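Response regulator aspartate phosphatase I (Bacillus subtilis subsp. subtilis, PDB 4I1A) dephosphorylates the sporulation phosphotransferase Spo0F and activates the mobile element ICEBs1 by inactivating its repressor ImmR. Local coordinates at residues F334-A345 with Y360-I371. Sequence-based numbering, arbitrary orientation.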
loop_
_atom_site.group_PDB
_atom_site.type_symbol
_atom_site.label_atom_id
_atom_site.label_comp_id
_atom_site.label_asym_id
_atom_site.label_seq_id
_atom_site.Cartn_x
_atom_site.Cartn_y
_atom_site.Cartn_z
ATOM N N PHE A 334 -2.080 -6.214 12.138
ATOM C CA PHE A 334 -1.984 -5.199 13.175
ATOM C C PHE A 334 -1.742 -3.779 12.659
ATOM O O PHE A 334 -2.178 -2.813 13.283
ATOM C CB PHE A 334 -0.944 -5.627 14.209
ATOM C CG PHE A 334 -1.266 -6.943 14.855
ATOM C CD1 PHE A 334 -2.454 -7.108 15.552
ATOM C CD2 PHE A 334 -0.394 -8.023 14.754
ATOM C CE1 PHE A 334 -2.772 -8.333 16.150
ATOM C CE2 PHE A 334 -0.702 -9.244 15.346
ATOM C CZ PHE A 334 -1.902 -9.401 16.044
ATOM N N ALA A 335 -1.072 -3.657 11.517
ATOM C CA ALA A 335 -0.911 -2.354 10.868
ATOM C C ALA A 335 -2.281 -1.765 10.510
ATOM O O ALA A 335 -2.590 -0.624 10.874
ATOM C CB ALA A 335 -0.005 -2.455 9.627
ATOM N N ASP A 336 -3.100 -2.559 9.820
ATOM C CA ASP A 336 -4.498 -2.201 9.532
ATOM C C ASP A 336 -5.283 -1.877 10.787
ATOM O O ASP A 336 -6.025 -0.914 10.811
ATOM C CB ASP A 336 -5.188 -3.314 8.768
ATOM C CG ASP A 336 -4.678 -3.435 7.356
ATOM O OD1 ASP A 336 -4.045 -2.474 6.884
ATOM O OD2 ASP A 336 -4.919 -4.476 6.722
ATOM N N VAL A 337 -5.092 -2.663 11.840
ATOM C CA VAL A 337 -5.793 -2.418 13.101
ATOM C C VAL A 337 -5.337 -1.118 13.750
ATOM O O VAL A 337 -6.138 -0.360 14.297
ATOM C CB VAL A 337 -5.593 -3.588 14.107
ATOM C CG1 VAL A 337 -6.112 -3.207 15.510
ATOM C CG2 VAL A 337 -6.276 -4.846 13.604
ATOM N N GLU A 338 -4.036 -0.868 13.688
ATOM C CA GLU A 338 -3.475 0.329 14.277
ATOM C C GLU A 338 -3.956 1.578 13.533
ATOM O O GLU A 338 -4.471 2.515 14.135
ATOM C CB GLU A 338 -1.951 0.247 14.253
ATOM C CG GLU A 338 -1.259 1.471 14.801
ATOM C CD GLU A 338 0.169 1.602 14.284
ATOM O OE1 GLU A 338 0.982 2.297 14.928
ATOM O OE2 GLU A 338 0.471 1.017 13.220
ATOM N N ASN A 339 -3.800 1.577 12.217
ATOM C CA ASN A 339 -4.203 2.717 11.416
ATOM C C ASN A 339 -5.710 2.984 11.435
ATOM O O ASN A 339 -6.138 4.122 11.637
ATOM C CB ASN A 339 -3.660 2.575 9.982
ATOM C CG ASN A 339 -2.129 2.608 9.940
ATOM O OD1 ASN A 339 -1.514 2.109 8.997
ATOM N ND2 ASN A 339 -1.511 3.195 10.975
ATOM N N PHE A 340 -6.514 1.941 11.245
ATOM C CA PHE A 340 -7.962 2.118 11.225
ATOM C C PHE A 340 -8.551 2.492 12.573
ATOM O O PHE A 340 -9.478 3.305 12.648
ATOM C CB PHE A 340 -8.670 0.893 10.647
ATOM C CG PHE A 340 -8.721 0.896 9.169
ATOM C CD1 PHE A 340 -9.769 1.513 8.513
ATOM C CD2 PHE A 340 -7.703 0.315 8.418
ATOM C CE1 PHE A 340 -9.819 1.535 7.121
ATOM C CE2 PHE A 340 -7.740 0.331 7.024
ATOM C CZ PHE A 340 -8.803 0.944 6.376
ATOM N N SER A 341 -8.030 1.904 13.641
ATOM C CA SER A 341 -8.544 2.232 14.966
ATOM C C SER A 341 -8.245 3.686 15.373
ATOM O O SER A 341 -8.991 4.293 16.164
ATOM C CB SER A 341 -7.997 1.275 16.017
ATOM O OG SER A 341 -6.599 1.407 16.155
ATOM N N ILE A 342 -7.157 4.242 14.849
ATOM C CA ILE A 342 -6.884 5.659 15.072
ATOM C C ILE A 342 -7.923 6.525 14.338
ATOM O O ILE A 342 -8.442 7.506 14.889
ATOM C CB ILE A 342 -5.459 6.046 14.634
ATOM C CG1 ILE A 342 -4.422 5.515 15.632
ATOM C CG2 ILE A 342 -5.338 7.577 14.451
ATOM C CD1 ILE A 342 -2.961 5.566 15.070
ATOM N N GLU A 343 -8.221 6.165 13.092
ATOM C CA GLU A 343 -9.232 6.885 12.322
ATOM C C GLU A 343 -10.586 6.821 13.016
ATOM O O GLU A 343 -11.320 7.809 13.072
ATOM C CB GLU A 343 -9.346 6.303 10.918
ATOM C CG GLU A 343 -8.091 6.472 10.086
ATOM C CD GLU A 343 -8.341 7.284 8.849
ATOM O OE1 GLU A 343 -7.855 6.886 7.766
ATOM O OE2 GLU A 343 -9.040 8.317 8.959
ATOM N N VAL A 344 -10.899 5.651 13.562
ATOM C CA VAL A 344 -12.147 5.453 14.274
ATOM C C VAL A 344 -12.154 6.251 15.573
ATOM O O VAL A 344 -13.153 6.896 15.917
ATOM C CB VAL A 344 -12.416 3.942 14.534
ATOM C CG1 VAL A 344 -13.648 3.762 15.402
ATOM C CG2 VAL A 344 -12.605 3.217 13.206
ATOM N N ALA A 345 -11.033 6.209 16.284
ATOM C CA ALA A 345 -10.861 7.003 17.496
ATOM C C ALA A 345 -10.978 8.495 17.212
ATOM O O ALA A 345 -11.616 9.213 17.995
ATOM C CB ALA A 345 -9.535 6.697 18.167
ATOM N N TYR A 360 -10.750 3.008 21.359
ATOM C CA TYR A 360 -10.065 2.789 20.098
ATOM C C TYR A 360 -8.628 3.326 20.068
ATOM O O TYR A 360 -7.779 2.781 19.354
ATOM C CB TYR A 360 -10.928 3.293 18.925
ATOM C CG TYR A 360 -12.000 2.281 18.578
ATOM C CD1 TYR A 360 -11.696 1.165 17.796
ATOM C CD2 TYR A 360 -13.297 2.410 19.069
ATOM C CE1 TYR A 360 -12.645 0.221 17.500
ATOM C CE2 TYR A 360 -14.274 1.469 18.769
ATOM C CZ TYR A 360 -13.934 0.374 17.988
ATOM O OH TYR A 360 -14.872 -0.576 17.686
ATOM N N TYR A 361 -8.340 4.364 20.853
ATOM C CA TYR A 361 -6.942 4.788 21.025
ATOM C C TYR A 361 -6.191 3.679 21.752
ATOM O O TYR A 361 -5.056 3.357 21.379
ATOM C CB TYR A 361 -6.809 6.130 21.776
ATOM C CG TYR A 361 -7.210 7.341 20.940
ATOM C CD1 TYR A 361 -6.644 7.560 19.681
ATOM C CD2 TYR A 361 -8.156 8.261 21.407
ATOM C CE1 TYR A 361 -7.011 8.669 18.903
ATOM C CE2 TYR A 361 -8.534 9.363 20.637
ATOM C CZ TYR A 361 -7.958 9.555 19.381
ATOM O OH TYR A 361 -8.320 10.624 18.598
ATOM N N ARG A 362 -6.843 3.075 22.750
ATOM C CA ARG A 362 -6.253 1.962 23.503
ATOM C C ARG A 362 -5.954 0.804 22.587
ATOM O O ARG A 362 -4.917 0.161 22.705
ATOM C CB ARG A 362 -7.177 1.484 24.626
ATOM C CG ARG A 362 -7.345 2.503 25.763
ATOM C CD ARG A 362 -8.082 1.923 26.965
ATOM N NE ARG A 362 -7.306 2.153 28.175
ATOM C CZ ARG A 362 -7.039 1.229 29.083
ATOM N NH1 ARG A 362 -7.514 0.005 28.939
ATOM N NH2 ARG A 362 -6.306 1.537 30.142
ATOM N N MET A 363 -6.853 0.561 21.644
ATOM C CA MET A 363 -6.683 -0.560 20.734
ATOM C C MET A 363 -5.513 -0.339 19.795
ATOM O O MET A 363 -4.757 -1.271 19.501
ATOM C CB MET A 363 -7.953 -0.822 19.927
ATOM C CG MET A 363 -7.911 -2.156 19.205
ATOM S SD MET A 363 -9.523 -2.587 18.589
ATOM C CE MET A 363 -9.524 -1.480 17.233
ATOM N N SER A 364 -5.365 0.896 19.325
ATOM C CA SER A 364 -4.231 1.249 18.476
ATOM C C SER A 364 -2.909 1.057 19.221
ATOM O O SER A 364 -1.919 0.641 18.612
ATOM C CB SER A 364 -4.334 2.692 17.983
ATOM O OG SER A 364 -4.206 3.593 19.076
ATOM N N ILE A 365 -2.884 1.366 20.522
ATOM C CA ILE A 365 -1.669 1.177 21.322
ATOM C C ILE A 365 -1.263 -0.301 21.328
ATOM O O ILE A 365 -0.105 -0.656 21.070
ATOM C CB ILE A 365 -1.845 1.592 22.797
ATOM C CG1 ILE A 365 -2.373 3.021 22.936
ATOM C CG2 ILE A 365 -0.549 1.401 23.558
ATOM C CD1 ILE A 365 -1.494 4.054 22.399
ATOM N N GLU A 366 -2.237 -1.144 21.646
ATOM C CA GLU A 366 -2.074 -2.594 21.678
ATOM C C GLU A 366 -1.599 -3.148 20.341
ATOM O O GLU A 366 -0.685 -3.972 20.307
ATOM C CB GLU A 366 -3.397 -3.265 22.079
ATOM C CG GLU A 366 -3.323 -4.088 23.350
ATOM C CD GLU A 366 -2.429 -5.313 23.200
ATOM O OE1 GLU A 366 -2.891 -6.311 22.597
ATOM O OE2 GLU A 366 -1.268 -5.274 23.683
ATOM N N ALA A 367 -2.225 -2.699 19.249
ATOM C CA ALA A 367 -1.834 -3.153 17.917
ATOM C C ALA A 367 -0.379 -2.789 17.624
ATOM O O ALA A 367 0.375 -3.601 17.073
ATOM C CB ALA A 367 -2.756 -2.590 16.851
ATOM N N ARG A 368 0.001 -1.570 17.999
ATOM C CA ARG A 368 1.372 -1.089 17.836
ATOM C C ARG A 368 2.329 -1.996 18.611
ATOM O O ARG A 368 3.351 -2.433 18.080
ATOM C CB ARG A 368 1.488 0.363 18.314
ATOM C CG ARG A 368 2.895 0.983 18.266
ATOM C CD ARG A 368 3.226 1.760 19.569
ATOM N NE ARG A 368 3.695 0.886 20.654
ATOM C CZ ARG A 368 4.280 1.308 21.776
ATOM N NH1 ARG A 368 4.484 2.600 21.982
ATOM N NH2 ARG A 368 4.669 0.432 22.693
ATOM N N ARG A 369 1.989 -2.290 19.864
ATOM C CA ARG A 369 2.799 -3.199 20.671
ATOM C C ARG A 369 2.958 -4.565 20.013
ATOM O O ARG A 369 4.037 -5.154 20.044
ATOM C CB ARG A 369 2.231 -3.334 22.079
ATOM C CG ARG A 369 2.425 -2.064 22.913
ATOM C CD ARG A 369 1.901 -2.199 24.330
ATOM N NE ARG A 369 2.325 -1.054 25.138
ATOM C CZ ARG A 369 1.538 -0.388 25.981
ATOM N NH1 ARG A 369 0.268 -0.750 26.140
ATOM N NH2 ARG A 369 2.020 0.643 26.666
ATOM N N LYS A 370 1.893 -5.054 19.391
ATOM C CA LYS A 370 1.958 -6.338 18.716
ATOM C C LYS A 370 2.857 -6.305 17.488
ATOM O O LYS A 370 3.516 -7.298 17.178
ATOM C CB LYS A 370 0.555 -6.857 18.387
ATOM C CG LYS A 370 -0.117 -7.473 19.603
ATOM C CD LYS A 370 -1.541 -7.882 19.333
ATOM C CE LYS A 370 -2.068 -8.772 20.451
ATOM N NZ LYS A 370 -1.252 -10.021 20.577
ATOM N N ILE A 371 2.907 -5.165 16.803
ATOM C CA ILE A 371 3.838 -5.004 15.687
ATOM C C ILE A 371 5.301 -5.060 16.160
ATOM O O ILE A 371 6.088 -5.818 15.613
ATOM C CB ILE A 371 3.574 -3.710 14.875
ATOM C CG1 ILE A 371 2.195 -3.763 14.223
ATOM C CG2 ILE A 371 4.645 -3.511 13.786
ATOM C CD1 ILE A 371 1.803 -2.470 13.532
#
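Tyr-361 lays its ring over the methyl of Ala-345, whose CB stands 3.3 Å from the ring centroid, almost above the centre. The CA-CB bond of Tyr-361 leads away from helix 334-345; the chi1 of -73°, with CG set beside the backbone N, swings the ring back across it. Its OH is hydrogen-bonded to Asp-346, one residue further along the facing helix. A leucine in its place would lack the hydroxyl and the flat ring, and would probably leave Asp-346 without this hydrogen-bond mate and the Ala-345 methyl without its cover. The preceding residue, Tyr-360, receives CG1 of Val-344 over its ring, 3.8 Å from the centroid, in a second CH-pi contact. At the other end Phe-334 gives one ring face to Lys-370: CB sits above the centre and CD comes down over the far rim, 3.4 Å from CE1, so the aliphatic part of the lysine does the packing.

Between these ends Ser-341, Ser-364 and Ala-367 put small side chains at the interface, and the axes approach to 8.0 Å, antiparallel at 164°. CA of Glu-338 and CA of Ser-364 are just 4.4 Å apart. Ser-341 points OG at CB of Ser-364, yet spends its proton within its own helix, on Val-337 O at 2.6 Å, an acceptor shared with Ser-341 N. CE of Met-363 closes on CB of Ser-341. Glu-338 is a knob in the hole formed by Ser-364, Ala-367, Arg-368 and Ile-371, its carboxylate lying against aliphatic carbons of the last two.

This is the antiparallel helix pair of the predicted sixth tetratricopeptide repeat. Helix 318-330 packs against both members, through Leu-328 on Val-337 and Phe-325 on Met-363, while helix 299-313 meets the first, with Ile-307 and Leu-311 against Val-344.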